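Local coordinates for methyltransferase domain-containing protein (Pyrococcus horikoshii, PDB 1VE3) that binds S-adenosylmethionine and probably acts as a methyltransferase, though its substrate and precise role are not known, at residues 126-131 and 205-210; 169-174 and 191-196. One frame throughout, in Å; residues are numbered along the deposited sequence.

Contact 1. Residues 126-131 and 205-210; sequences KEVRRV and LYFTKE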
# COMPACT_ATOMS: atom_id res chain seq x y z
N LYS A 126 12.90 28.62 1.11
CA LYS A 126 12.76 30.00 1.57
C LYS A 126 11.29 30.27 1.91
O LYS A 126 10.98 30.82 2.96
CB LYS A 126 13.24 30.97 0.49
CG LYS A 126 13.49 32.38 1.01
CD LYS A 126 14.13 33.26 -0.06
CE LYS A 126 15.45 32.68 -0.52
NZ LYS A 126 16.07 33.52 -1.59
N GLU A 127 10.40 29.86 1.01
CA GLU A 127 8.96 30.04 1.22
C GLU A 127 8.45 29.25 2.43
O GLU A 127 7.60 29.74 3.18
CB GLU A 127 8.18 29.63 -0.03
CG GLU A 127 8.06 30.74 -1.05
CD GLU A 127 7.28 31.91 -0.51
OE1 GLU A 127 6.03 31.86 -0.54
OE2 GLU A 127 7.90 32.89 -0.04
N VAL A 128 8.97 28.04 2.61
CA VAL A 128 8.56 27.20 3.73
C VAL A 128 8.91 27.88 5.04
O VAL A 128 8.09 27.95 5.96
CB VAL A 128 9.26 25.82 3.69
CG1 VAL A 128 8.95 25.05 4.96
CG2 VAL A 128 8.80 25.04 2.45
N ARG A 129 10.14 28.36 5.15
CA ARG A 129 10.56 29.03 6.36
C ARG A 129 9.66 30.22 6.66
O ARG A 129 9.27 30.43 7.80
CB ARG A 129 12.01 29.51 6.25
CG ARG A 129 12.43 30.39 7.41
CD ARG A 129 13.84 30.89 7.27
NE ARG A 129 14.13 31.96 8.23
CZ ARG A 129 13.51 33.14 8.23
NH1 ARG A 129 12.58 33.41 7.32
NH2 ARG A 129 13.83 34.04 9.14
N ARG A 130 9.31 30.97 5.62
CA ARG A 130 8.47 32.16 5.76
C ARG A 130 7.06 31.91 6.29
O ARG A 130 6.60 32.61 7.19
CB ARG A 130 8.38 32.90 4.43
CG ARG A 130 7.51 34.15 4.48
CD ARG A 130 7.47 34.88 3.15
NE ARG A 130 6.61 34.23 2.17
CZ ARG A 130 5.30 34.05 2.33
NH1 ARG A 130 4.70 34.46 3.43
NH2 ARG A 130 4.60 33.45 1.38
N VAL A 131 6.37 30.92 5.72
CA VAL A 131 5.00 30.60 6.12
C VAL A 131 4.93 29.75 7.39
O VAL A 131 3.86 29.49 7.94
CB VAL A 131 4.26 29.86 5.00
CG1 VAL A 131 4.27 30.71 3.73
CG2 VAL A 131 4.91 28.51 4.74
N LEU A 205 20.63 26.80 4.99
CA LEU A 205 20.50 28.24 4.80
C LEU A 205 19.25 28.77 5.50
O LEU A 205 19.17 29.96 5.82
CB LEU A 205 20.42 28.60 3.31
CG LEU A 205 21.47 28.08 2.33
CD1 LEU A 205 21.29 28.78 0.98
CD2 LEU A 205 22.87 28.34 2.87
N TYR A 206 18.29 27.89 5.74
CA TYR A 206 17.03 28.30 6.34
C TYR A 206 16.61 27.57 7.61
O TYR A 206 15.78 28.07 8.37
CB TYR A 206 15.91 28.16 5.31
CG TYR A 206 16.24 28.80 3.98
CD1 TYR A 206 16.31 30.18 3.85
CD2 TYR A 206 16.56 28.01 2.86
CE1 TYR A 206 16.69 30.78 2.65
CE2 TYR A 206 16.95 28.59 1.66
CZ TYR A 206 17.01 29.98 1.56
OH TYR A 206 17.41 30.57 0.39
N PHE A 207 17.15 26.38 7.85
CA PHE A 207 16.74 25.62 9.03
C PHE A 207 17.86 24.96 9.80
O PHE A 207 18.98 24.83 9.32
CB PHE A 207 15.77 24.49 8.65
CG PHE A 207 14.75 24.85 7.62
CD1 PHE A 207 15.02 24.67 6.26
CD2 PHE A 207 13.49 25.30 8.00
CE1 PHE A 207 14.04 24.94 5.30
CE2 PHE A 207 12.51 25.57 7.05
CZ PHE A 207 12.78 25.39 5.71
N THR A 208 17.54 24.54 11.02
CA THR A 208 18.45 23.79 11.87
C THR A 208 17.71 22.46 11.97
O THR A 208 16.48 22.44 12.02
CB THR A 208 18.58 24.43 13.26
OG1 THR A 208 17.29 24.53 13.90
CG2 THR A 208 19.15 25.83 13.13
N LYS A 209 18.42 21.34 11.97
CA LYS A 209 17.69 20.08 12.04
C LYS A 209 17.41 19.58 13.45
O LYS A 209 18.29 19.52 14.32
CB LYS A 209 18.40 18.98 11.23
CG LYS A 209 19.73 18.55 11.74
CD LYS A 209 20.09 17.17 11.17
CE LYS A 209 20.07 17.16 9.65
NZ LYS A 209 20.58 15.86 9.10
N GLU A 210 16.14 19.25 13.66
CA GLU A 210 15.64 18.73 14.92
C GLU A 210 15.95 17.23 15.03
O GLU A 210 16.50 16.78 16.03
CB GLU A 210 14.12 18.94 15.02
CG GLU A 210 13.50 18.56 16.36
CD GLU A 210 12.00 18.82 16.41
OE1 GLU A 210 11.57 19.91 15.99
OE2 GLU A 210 11.25 17.94 16.88
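Two similar first torsions turn the rings of Tyr206 and Phe207 onto helix 118-131: in each, CG lies opposite the carbonyl carbon and beside the backbone N (chi1 -50° and -41°). The rings then divide one helical turn between them. That of Tyr206 lies flat on the helix, with Lys126 CA 4.1 Å above the plane and over the ring centre, while Leu205 CB touches the rim of the opposite face. The Lys126 side chain follows this ring outward and bends at chi3 (-59°), which brings its CE to 3.0 Å from Tyr206 OH, a tight approach. The hydroxyl accepts a hydrogen bond from Asn122 ND2, one turn earlier in the helix; the lysine meets the ring with its aliphatic carbons. Arg129, extended from CG to NE, runs roughly at right angles to the tyrosine side chain; its CD passes the ring edge and lies 3.6 Å from Tyr206 O. Phe207 goes deeper, placing CZ 3.9 Å from Val128 CG1 and CE2 4.0 Å from Arg129 CA, with Tyr206 CB above the rim of its face. Apolar contacts of Phe207 with Val128 lie on the buried side, while the chains of Lys126 and Arg129 border Tyr206 toward solvent. Val128 also rests on Val107 of strand 104-110, Phe207 stacks with Phe138 of strand 136-143, and Arg129 touches Pro226 of strand 219-226, so that the helix lies against the sheet and reaches 207-215, one of its two edge strands within the chain.

Contact 2. Residues 169-174 and 191-196; sequences PDQEER and FNVWGK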
# COMPACT_ATOMS: atom_id res chain seq x y z
N PRO A 169 22.05 9.09 -17.05
CA PRO A 169 22.33 10.19 -16.13
C PRO A 169 23.01 11.38 -16.81
O PRO A 169 23.18 11.42 -18.02
CB PRO A 169 23.29 9.56 -15.14
CG PRO A 169 24.11 8.67 -16.02
CD PRO A 169 23.06 8.03 -16.92
N ASP A 170 23.34 12.35 -15.95
CA ASP A 170 24.01 13.52 -16.48
C ASP A 170 24.27 14.42 -15.28
O ASP A 170 23.60 15.42 -15.06
CB ASP A 170 23.09 14.23 -17.47
CG ASP A 170 23.58 15.66 -17.68
OD1 ASP A 170 24.63 15.99 -17.13
OD2 ASP A 170 22.92 16.41 -18.40
N GLN A 171 25.28 14.09 -14.48
CA GLN A 171 25.60 14.84 -13.30
C GLN A 171 26.18 16.19 -13.60
O GLN A 171 26.34 16.99 -12.70
CB GLN A 171 26.55 14.04 -12.43
CG GLN A 171 25.97 13.65 -11.10
CD GLN A 171 24.49 13.32 -11.19
OE1 GLN A 171 23.64 14.22 -11.24
NE2 GLN A 171 24.17 12.03 -11.18
N GLU A 172 26.49 16.45 -14.86
CA GLU A 172 27.03 17.72 -15.30
C GLU A 172 25.82 18.65 -15.38
O GLU A 172 25.90 19.77 -15.87
CB GLU A 172 27.67 17.57 -16.69
CG GLU A 172 28.62 16.37 -16.82
CD GLU A 172 27.91 15.02 -16.73
OE1 GLU A 172 27.10 14.71 -17.63
OE2 GLU A 172 28.17 14.27 -15.76
N GLU A 173 24.70 18.14 -14.89
CA GLU A 173 23.42 18.85 -14.90
C GLU A 173 22.58 18.45 -13.69
O GLU A 173 21.60 19.13 -13.35
CB GLU A 173 22.67 18.50 -16.19
CG GLU A 173 21.52 19.42 -16.54
CD GLU A 173 20.94 19.14 -17.92
OE1 GLU A 173 20.29 18.09 -18.10
OE2 GLU A 173 21.16 19.97 -18.83
N ARG A 174 22.96 17.35 -13.05
CA ARG A 174 22.25 16.86 -11.88
C ARG A 174 20.85 16.36 -12.26
O ARG A 174 19.87 16.61 -11.55
CB ARG A 174 22.13 17.97 -10.83
CG ARG A 174 23.44 18.61 -10.44
CD ARG A 174 23.20 19.78 -9.49
NE ARG A 174 22.54 19.34 -8.27
CZ ARG A 174 23.18 18.91 -7.18
NH1 ARG A 174 24.50 18.87 -7.15
NH2 ARG A 174 22.48 18.52 -6.12
N PHE A 191 14.34 13.29 -14.26
CA PHE A 191 14.22 13.65 -12.85
C PHE A 191 15.40 14.50 -12.42
O PHE A 191 16.51 14.31 -12.91
CB PHE A 191 14.24 12.41 -11.96
CG PHE A 191 13.10 11.46 -12.16
CD1 PHE A 191 11.84 11.75 -11.66
CD2 PHE A 191 13.29 10.26 -12.83
CE1 PHE A 191 10.78 10.85 -11.82
CE2 PHE A 191 12.25 9.35 -13.00
CZ PHE A 191 10.99 9.65 -12.49
N ASN A 192 15.17 15.43 -11.49
CA ASN A 192 16.27 16.23 -10.95
C ASN A 192 16.88 15.25 -9.94
O ASN A 192 16.15 14.65 -9.15
CB ASN A 192 15.76 17.47 -10.21
CG ASN A 192 15.43 18.61 -11.15
OD1 ASN A 192 16.32 19.18 -11.77
ND2 ASN A 192 14.15 18.94 -11.26
N VAL A 193 18.20 15.09 -9.97
CA VAL A 193 18.85 14.16 -9.05
C VAL A 193 19.41 14.85 -7.82
O VAL A 193 20.21 15.78 -7.92
CB VAL A 193 20.01 13.41 -9.75
CG1 VAL A 193 20.50 12.27 -8.85
CG2 VAL A 193 19.56 12.88 -11.11
N TRP A 194 18.99 14.40 -6.64
CA TRP A 194 19.45 14.97 -5.38
C TRP A 194 20.15 13.94 -4.48
O TRP A 194 19.77 12.77 -4.45
CB TRP A 194 18.29 15.58 -4.60
CG TRP A 194 17.77 16.84 -5.19
CD1 TRP A 194 16.71 16.98 -6.04
CD2 TRP A 194 18.28 18.16 -4.97
NE1 TRP A 194 16.52 18.31 -6.36
CE2 TRP A 194 17.48 19.05 -5.72
CE3 TRP A 194 19.35 18.67 -4.22
CZ2 TRP A 194 17.71 20.44 -5.73
CZ3 TRP A 194 19.58 20.05 -4.23
CH2 TRP A 194 18.76 20.92 -4.98
N GLY A 195 21.16 14.41 -3.76
CA GLY A 195 21.87 13.56 -2.83
C GLY A 195 21.62 14.18 -1.47
O GLY A 195 21.38 15.39 -1.38
N LYS A 196 21.64 13.37 -0.41
CA LYS A 196 21.41 13.88 0.93
C LYS A 196 22.28 15.11 1.24
O LYS A 196 21.82 16.04 1.90
CB LYS A 196 21.69 12.78 1.96
CG LYS A 196 21.29 13.13 3.38
CD LYS A 196 21.58 11.97 4.34
CE LYS A 196 21.13 12.28 5.77
NZ LYS A 196 21.88 13.44 6.37
O HOH W 1 23.00 16.89 -4.39
O HOH W 2 18.91 19.15 -11.15
O HOH W 3 19.52 18.72 -8.65
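The guanidinium of Arg174 and the indole of Trp194 meet with their planes 68° apart: Trp194 CE3 lies at the guanidinium edge, near its plane, 3.7 Å from Arg174 NH2. Over one indole face, displaced toward the rim, sits water 3. Any cation-pi attraction is weak, since Arg174 CZ is 5.2 Å from the centroid of the six-membered ring. A water also joins the two segments. A bend at chi3 turns NE and the guanidinium toward segment 191-196, beside Val193 O and Trp194, where water 3 accepts from Arg174 NE at 3.1 Å and donates to Val193 O. Trp194 itself is held by its NE1, bonded to Phe116 O, and by packing on Pro118 and Leu121 of helix 118-131. The direct link is a backbone one: Val193 N gives a nearly straight bond to Arg174 O, 2.8 Å long with an angle of 171° at the hydrogen, arriving 42° above the carbonyl plane. Val193 CB also faces Gln171 OE1 at 4.0 Å, a buried oxygen for which the model offers no partner. Arg174, whose positive phi and psi suit a tight reversal, closes the connection from strand 166-170 to strand 175-179, and its bond to Val193 continues the pairing of 175-179 with 188-192. The result is an antiparallel three-stranded meander, inserted after the fifth strand of a class I methyltransferase fold of the Rossmann-like kind.

In the fold
Contact 2 is nested along the chain inside the loop that contact 1 closes, and the two centres lie 23 Å apart. Helix 196-203 leads from one to the other, and helix 118-131 serves both: its start meets Trp194, its end Tyr206 and Phe207. They come together where Lys196 NZ and Lys209 NZ approach to 3.9 Å; both lysines pair with Glu212, which probably offsets their like charge. Neither contact forms the cofactor site. The side chain of Val128 is about 10 Å from a bound S-adenosylmethionine and about 7 Å from the side chain of Ala94, which binds it; the side chain of Phe191 is about 8 Å from a bound S-adenosylmethionine.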